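Long-range contact in sortase, SrtB family (Streptococcus pneumoniae PCS8235, PDB 4Y4Q), which probably acts as a cysteine transpeptidase that helps assemble the type II pilus, a surface virulence factor of the bacterium: residues K119-H131 against S213-L226. Residues are numbered along the deposited sequence; the frame is centred on the assembly and turned at random.
Sequences KFEDFNTIIYGHH and SPSDRIILLSTCFL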
loop_
_atom_site.group_PDB
_atom_site.type_symbol
_atom_site.label_atom_id
_atom_site.label_comp_id
_atom_site.label_asym_id
_atom_site.label_seq_id
_atom_site.Cartn_x
_atom_site.Cartn_y
_atom_site.Cartn_z
ATOM N N LYS A 119 1.344 3.978 -12.984
ATOM C CA LYS A 119 1.634 2.632 -13.470
ATOM C C LYS A 119 2.678 1.934 -12.608
ATOM O O LYS A 119 3.351 1.014 -13.073
ATOM C CB LYS A 119 2.113 2.672 -14.919
ATOM C CG LYS A 119 1.063 3.099 -15.919
ATOM C CD LYS A 119 1.700 3.351 -17.290
ATOM C CE LYS A 119 0.648 3.594 -18.362
ATOM N NZ LYS A 119 -0.430 4.495 -17.866
ATOM N N PHE A 120 2.803 2.374 -11.357
ATOM C CA PHE A 120 3.721 1.763 -10.388
ATOM C C PHE A 120 5.168 1.625 -10.881
ATOM O O PHE A 120 5.851 0.649 -10.567
ATOM C CB PHE A 120 3.173 0.417 -9.911
ATOM C CG PHE A 120 1.950 0.550 -9.051
ATOM C CD1 PHE A 120 0.704 0.754 -9.622
ATOM C CD2 PHE A 120 2.052 0.511 -7.670
ATOM C CE1 PHE A 120 -0.424 0.902 -8.829
ATOM C CE2 PHE A 120 0.932 0.662 -6.874
ATOM C CZ PHE A 120 -0.310 0.856 -7.459
ATOM N N GLU A 121 5.627 2.607 -11.646
ATOM C CA GLU A 121 7.002 2.627 -12.123
ATOM C C GLU A 121 7.986 3.120 -11.064
ATOM O O GLU A 121 9.191 2.849 -11.151
ATOM C CB GLU A 121 7.111 3.507 -13.371
ATOM C CG GLU A 121 6.267 3.006 -14.528
ATOM C CD GLU A 121 6.549 3.742 -15.822
ATOM O OE1 GLU A 121 7.579 4.454 -15.895
ATOM O OE2 GLU A 121 5.735 3.602 -16.762
ATOM N N ASP A 122 7.479 3.853 -10.078
ATOM C CA ASP A 122 8.340 4.480 -9.076
ATOM C C ASP A 122 8.867 3.416 -8.124
ATOM O O ASP A 122 8.265 2.343 -7.999
ATOM C CB ASP A 122 7.565 5.523 -8.263
ATOM C CG ASP A 122 7.198 6.761 -9.075
ATOM O OD1 ASP A 122 7.831 7.004 -10.128
ATOM O OD2 ASP A 122 6.279 7.497 -8.641
ATOM N N PHE A 123 9.972 3.728 -7.449
ATOM C CA PHE A 123 10.560 2.828 -6.474
ATOM C C PHE A 123 9.589 2.586 -5.323
ATOM O O PHE A 123 9.226 1.448 -5.046
ATOM C CB PHE A 123 11.886 3.380 -5.934
ATOM C CG PHE A 123 12.319 2.719 -4.654
ATOM C CD1 PHE A 123 12.774 1.401 -4.657
ATOM C CD2 PHE A 123 12.235 3.399 -3.444
ATOM C CE1 PHE A 123 13.154 0.781 -3.467
ATOM C CE2 PHE A 123 12.613 2.785 -2.256
ATOM C CZ PHE A 123 13.066 1.475 -2.267
ATOM N N ASN A 124 9.156 3.663 -4.680
ATOM C CA ASN A 124 8.165 3.557 -3.620
ATOM C C ASN A 124 6.855 4.227 -4.020
ATOM O O ASN A 124 6.836 5.393 -4.412
ATOM C CB ASN A 124 8.696 4.171 -2.324
ATOM C CG ASN A 124 9.084 5.627 -2.485
ATOM O OD1 ASN A 124 9.679 6.016 -3.491
ATOM N ND2 ASN A 124 8.749 6.443 -1.492
ATOM N N THR A 125 5.762 3.479 -3.914
ATOM C CA THR A 125 4.434 4.007 -4.223
ATOM C C THR A 125 3.585 3.962 -2.964
ATOM O O THR A 125 3.449 2.904 -2.321
ATOM C CB THR A 125 3.723 3.161 -5.290
ATOM O OG1 THR A 125 4.535 3.072 -6.474
ATOM C CG2 THR A 125 2.379 3.786 -5.639
ATOM N N ILE A 126 3.001 5.100 -2.609
ATOM C CA ILE A 126 2.250 5.188 -1.361
ATOM C C ILE A 126 0.765 5.253 -1.686
ATOM O O ILE A 126 0.328 6.068 -2.515
ATOM C CB ILE A 126 2.679 6.414 -0.533
ATOM C CG1 ILE A 126 4.197 6.376 -0.309
ATOM C CG2 ILE A 126 1.924 6.475 0.797
ATOM C CD1 ILE A 126 4.729 7.535 0.488
ATOM N N ILE A 127 -0.005 4.364 -1.063
ATOM C CA ILE A 127 -1.437 4.284 -1.338
ATOM C C ILE A 127 -2.220 4.409 -0.029
ATOM O O ILE A 127 -1.808 3.869 1.001
ATOM C CB ILE A 127 -1.783 2.994 -2.111
ATOM C CG1 ILE A 127 -1.507 1.759 -1.276
ATOM C CG2 ILE A 127 -0.943 2.886 -3.386
ATOM C CD1 ILE A 127 -1.778 0.470 -2.033
ATOM N N TYR A 128 -3.336 5.132 -0.075
ATOM C CA TYR A 128 -4.040 5.548 1.132
ATOM C C TYR A 128 -5.437 4.939 1.226
ATOM O O TYR A 128 -6.166 4.896 0.235
ATOM C CB TYR A 128 -4.182 7.081 1.155
ATOM C CG TYR A 128 -2.867 7.826 1.079
ATOM C CD1 TYR A 128 -2.041 7.944 2.198
ATOM C CD2 TYR A 128 -2.454 8.426 -0.107
ATOM C CE1 TYR A 128 -0.826 8.638 2.129
ATOM C CE2 TYR A 128 -1.248 9.119 -0.187
ATOM C CZ TYR A 128 -0.441 9.220 0.936
ATOM O OH TYR A 128 0.753 9.907 0.863
ATOM N N GLY A 129 -5.814 4.488 2.419
ATOM C CA GLY A 129 -7.206 4.168 2.687
ATOM C C GLY A 129 -7.752 5.112 3.744
ATOM O O GLY A 129 -7.334 5.040 4.899
ATOM N N HIS A 130 -8.677 5.991 3.364
ATOM C CA HIS A 130 -9.234 6.962 4.305
ATOM C C HIS A 130 -10.409 6.385 5.071
ATOM O O HIS A 130 -11.416 6.013 4.474
ATOM C CB HIS A 130 -9.704 8.228 3.579
ATOM C CG HIS A 130 -8.689 8.810 2.643
ATOM N ND1 HIS A 130 -7.441 9.224 3.057
ATOM C CD2 HIS A 130 -8.749 9.064 1.314
ATOM C CE1 HIS A 130 -6.771 9.699 2.020
ATOM N NE2 HIS A 130 -7.542 9.613 0.951
ATOM N N HIS A 131 -10.289 6.318 6.392
ATOM C CA HIS A 131 -11.414 5.919 7.228
ATOM C C HIS A 131 -12.490 7.006 7.190
ATOM O O HIS A 131 -12.212 8.180 7.435
ATOM C CB HIS A 131 -10.943 5.656 8.666
ATOM C CG HIS A 131 -12.045 5.309 9.626
ATOM N ND1 HIS A 131 -11.807 5.048 10.960
ATOM C CD2 HIS A 131 -13.382 5.182 9.456
ATOM C CE1 HIS A 131 -12.949 4.778 11.565
ATOM N NE2 HIS A 131 -13.922 4.852 10.676
ATOM N N SER A 213 16.150 -4.505 -2.818
ATOM C CA SER A 213 17.121 -3.593 -3.407
ATOM C C SER A 213 16.410 -2.414 -4.085
ATOM O O SER A 213 15.210 -2.487 -4.372
ATOM C CB SER A 213 18.014 -4.343 -4.404
ATOM O OG SER A 213 17.246 -4.924 -5.443
ATOM N N PRO A 214 17.166 -1.390 -4.440
ATOM C CA PRO A 214 16.558 -0.234 -5.086
ATOM C C PRO A 214 15.885 -0.751 -6.342
ATOM O O PRO A 214 14.833 -0.246 -6.737
ATOM C CB PRO A 214 17.761 0.634 -5.447
ATOM C CG PRO A 214 18.782 0.296 -4.416
ATOM C CD PRO A 214 18.583 -1.161 -4.107
ATOM N N SER A 215 16.499 -1.746 -6.973
ATOM C CA SER A 215 16.024 -2.218 -8.274
ATOM C C SER A 215 14.575 -2.755 -8.227
ATOM O O SER A 215 13.869 -2.752 -9.240
ATOM C CB SER A 215 16.981 -3.266 -8.846
ATOM O OG SER A 215 17.375 -4.198 -7.853
ATOM N N ASP A 216 14.129 -3.202 -7.056
ATOM C CA ASP A 216 12.745 -3.659 -6.893
ATOM C C ASP A 216 11.778 -2.476 -6.789
ATOM O O ASP A 216 12.182 -1.311 -6.842
ATOM C CB ASP A 216 12.591 -4.528 -5.638
ATOM C CG ASP A 216 13.592 -5.660 -5.573
ATOM O OD1 ASP A 216 13.785 -6.357 -6.592
ATOM O OD2 ASP A 216 14.189 -5.848 -4.491
ATOM N N ARG A 217 10.493 -2.785 -6.636
ATOM C CA ARG A 217 9.482 -1.759 -6.441
ATOM C C ARG A 217 8.658 -2.146 -5.232
ATOM O O ARG A 217 8.328 -3.323 -5.051
ATOM C CB ARG A 217 8.587 -1.645 -7.672
ATOM C CG ARG A 217 9.276 -0.994 -8.885
ATOM C CD ARG A 217 8.372 -1.102 -10.090
ATOM N NE ARG A 217 8.059 -2.497 -10.383
ATOM C CZ ARG A 217 6.876 -2.936 -10.812
ATOM N NH1 ARG A 217 5.868 -2.084 -11.004
ATOM N NH2 ARG A 217 6.706 -4.234 -11.053
ATOM N N ILE A 218 8.337 -1.167 -4.394
ATOM C CA ILE A 218 7.536 -1.444 -3.211
ATOM C C ILE A 218 6.303 -0.556 -3.107
ATOM O O ILE A 218 6.178 0.476 -3.793
ATOM C CB ILE A 218 8.364 -1.320 -1.941
ATOM C CG1 ILE A 218 8.728 0.138 -1.681
ATOM C CG2 ILE A 218 9.645 -2.176 -2.038
ATOM C CD1 ILE A 218 9.591 0.250 -0.459
ATOM N N ILE A 219 5.388 -0.971 -2.245
ATOM C CA ILE A 219 4.147 -0.249 -2.028
ATOM C C ILE A 219 3.934 -0.053 -0.524
ATOM O O ILE A 219 4.114 -0.994 0.261
ATOM C CB ILE A 219 2.976 -1.045 -2.575
ATOM C CG1 ILE A 219 3.058 -1.129 -4.097
ATOM C CG2 ILE A 219 1.669 -0.421 -2.163
ATOM C CD1 ILE A 219 1.992 -2.032 -4.684
ATOM N N LEU A 220 3.564 1.161 -0.124
ATOM C CA LEU A 220 3.194 1.424 1.262
ATOM C C LEU A 220 1.696 1.633 1.319
ATOM O O LEU A 220 1.156 2.568 0.711
ATOM C CB LEU A 220 3.899 2.659 1.828
ATOM C CG LEU A 220 5.389 2.570 2.181
ATOM C CD1 LEU A 220 6.239 2.533 0.924
ATOM C CD2 LEU A 220 5.804 3.742 3.037
ATOM N N LEU A 221 1.012 0.758 2.040
ATOM C CA LEU A 221 -0.430 0.913 2.181
ATOM C C LEU A 221 -0.693 1.483 3.564
ATOM O O LEU A 221 -0.369 0.857 4.579
ATOM C CB LEU A 221 -1.146 -0.428 1.988
ATOM C CG LEU A 221 -2.623 -0.503 2.407
ATOM C CD1 LEU A 221 -3.466 0.512 1.670
ATOM C CD2 LEU A 221 -3.169 -1.913 2.179
ATOM N N SER A 222 -1.304 2.660 3.601
ATOM C CA SER A 222 -1.393 3.435 4.834
ATOM C C SER A 222 -2.838 3.742 5.200
ATOM O O SER A 222 -3.627 4.145 4.340
ATOM C CB SER A 222 -0.619 4.754 4.637
ATOM O OG SER A 222 -0.879 5.695 5.675
ATOM N N THR A 223 -3.182 3.596 6.475
ATOM C CA THR A 223 -4.538 3.893 6.920
ATOM C C THR A 223 -4.587 4.488 8.326
ATOM O O THR A 223 -3.584 4.478 9.050
ATOM C CB THR A 223 -5.426 2.643 6.896
ATOM O OG1 THR A 223 -6.801 3.042 6.965
ATOM C CG2 THR A 223 -5.106 1.756 8.082
ATOM N N CYS A 224 -5.763 4.984 8.713
ATOM C CA CYS A 224 -5.919 5.687 9.980
ATOM C C CYS A 224 -5.685 4.788 11.203
ATOM O O CYS A 224 -6.135 3.637 11.240
ATOM C CB CYS A 224 -7.305 6.334 10.066
ATOM S SG CYS A 224 -7.562 7.721 8.941
ATOM N N PHE A 225 -4.956 5.317 12.189
ATOM C CA PHE A 225 -4.832 4.681 13.504
ATOM C C PHE A 225 -5.737 5.440 14.474
ATOM O O PHE A 225 -5.459 6.581 14.854
ATOM C CB PHE A 225 -3.376 4.687 13.996
ATOM C CG PHE A 225 -3.123 3.805 15.197
ATOM C CD1 PHE A 225 -4.143 3.039 15.757
ATOM C CD2 PHE A 225 -1.859 3.744 15.769
ATOM C CE1 PHE A 225 -3.906 2.226 16.856
ATOM C CE2 PHE A 225 -1.616 2.935 16.875
ATOM C CZ PHE A 225 -2.643 2.175 17.418
ATOM N N LEU A 226 -6.836 4.805 14.854
ATOM C CA LEU A 226 -7.897 5.369 15.703
ATOM C C LEU A 226 -7.489 5.742 17.126
ATOM O O LEU A 226 -7.977 6.678 17.709
ATOM C CB LEU A 226 -9.104 4.431 15.732
ATOM C CG LEU A 226 -10.050 4.496 14.529
ATOM C CD1 LEU A 226 -9.909 5.781 13.722
ATOM C CD2 LEU A 226 -9.871 3.297 13.636
HETATM O O HOH W 1 6.114 1.171 -6.526
#
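Thr125 and Ile127 of strand 124-129 pair in parallel with Ile219 and Leu221 of strand 218-225 through backbone hydrogen bonds. Thr125, Ile127 and Gly129 each donate an amide to the second strand, to Ile218, Leu220 and Ser222, while Phe123, Thr125 and Ile127 accept from Ile218, Leu220 and Ser222. At the far end the ladder is continued by a side chain, Thr223 OG1 donating to Gly129 O at 2.9 Å.

Arg217 grips the loop 119-123. Its chain bends at chi3 (-59°) and carries NH1 to Phe120 O, 2.8 Å away, in a nearly straight bond (168°). The carbonyl oxygen lies in the guanidinium plane, but NH1 sits above the carbonyl plane; NH1 also bonds Tyr160 OH. Close by, a water bridges Asp122 O and Ile218 O, joining loop and strand. The ring of Phe123 presents its edge to Asp216 O, with Phe123 CD1 3.5 Å from that oxygen.

The two strands form a parallel pair of neighbouring strands in the sortase beta-barrel, flanked by strands 110-112 and 231-240. Leu220 to Cys224 read Leu-Leu-Ser-Thr-Cys, resembling the TLXTC signature of sortases, which makes Cys224 probably the nucleophile. Beside it, His131 CB lies 4.0 Å from Cys224 SG.

Apolar packing lies on both faces. With CG1 between backbone N and carbonyl carbon (chi1 65°), Ile127 leans across the pair: its CD1 reaches Ile219 CG2 at 3.6 Å and its CG1 reaches Leu221 CD1 at 3.8 Å. Strand 110-112 adds Ile110 and Leu112 against Ile127. Phe120 crosses Ile219 at about a right angle, Phe120 CE2 meeting Ile219 CD1 at 3.6 Å. On the other face, Ile218 and Leu220 accompany Asn124 and Ile126, and Tyr196 of helix 190-202 touches Asn124 and Leu220.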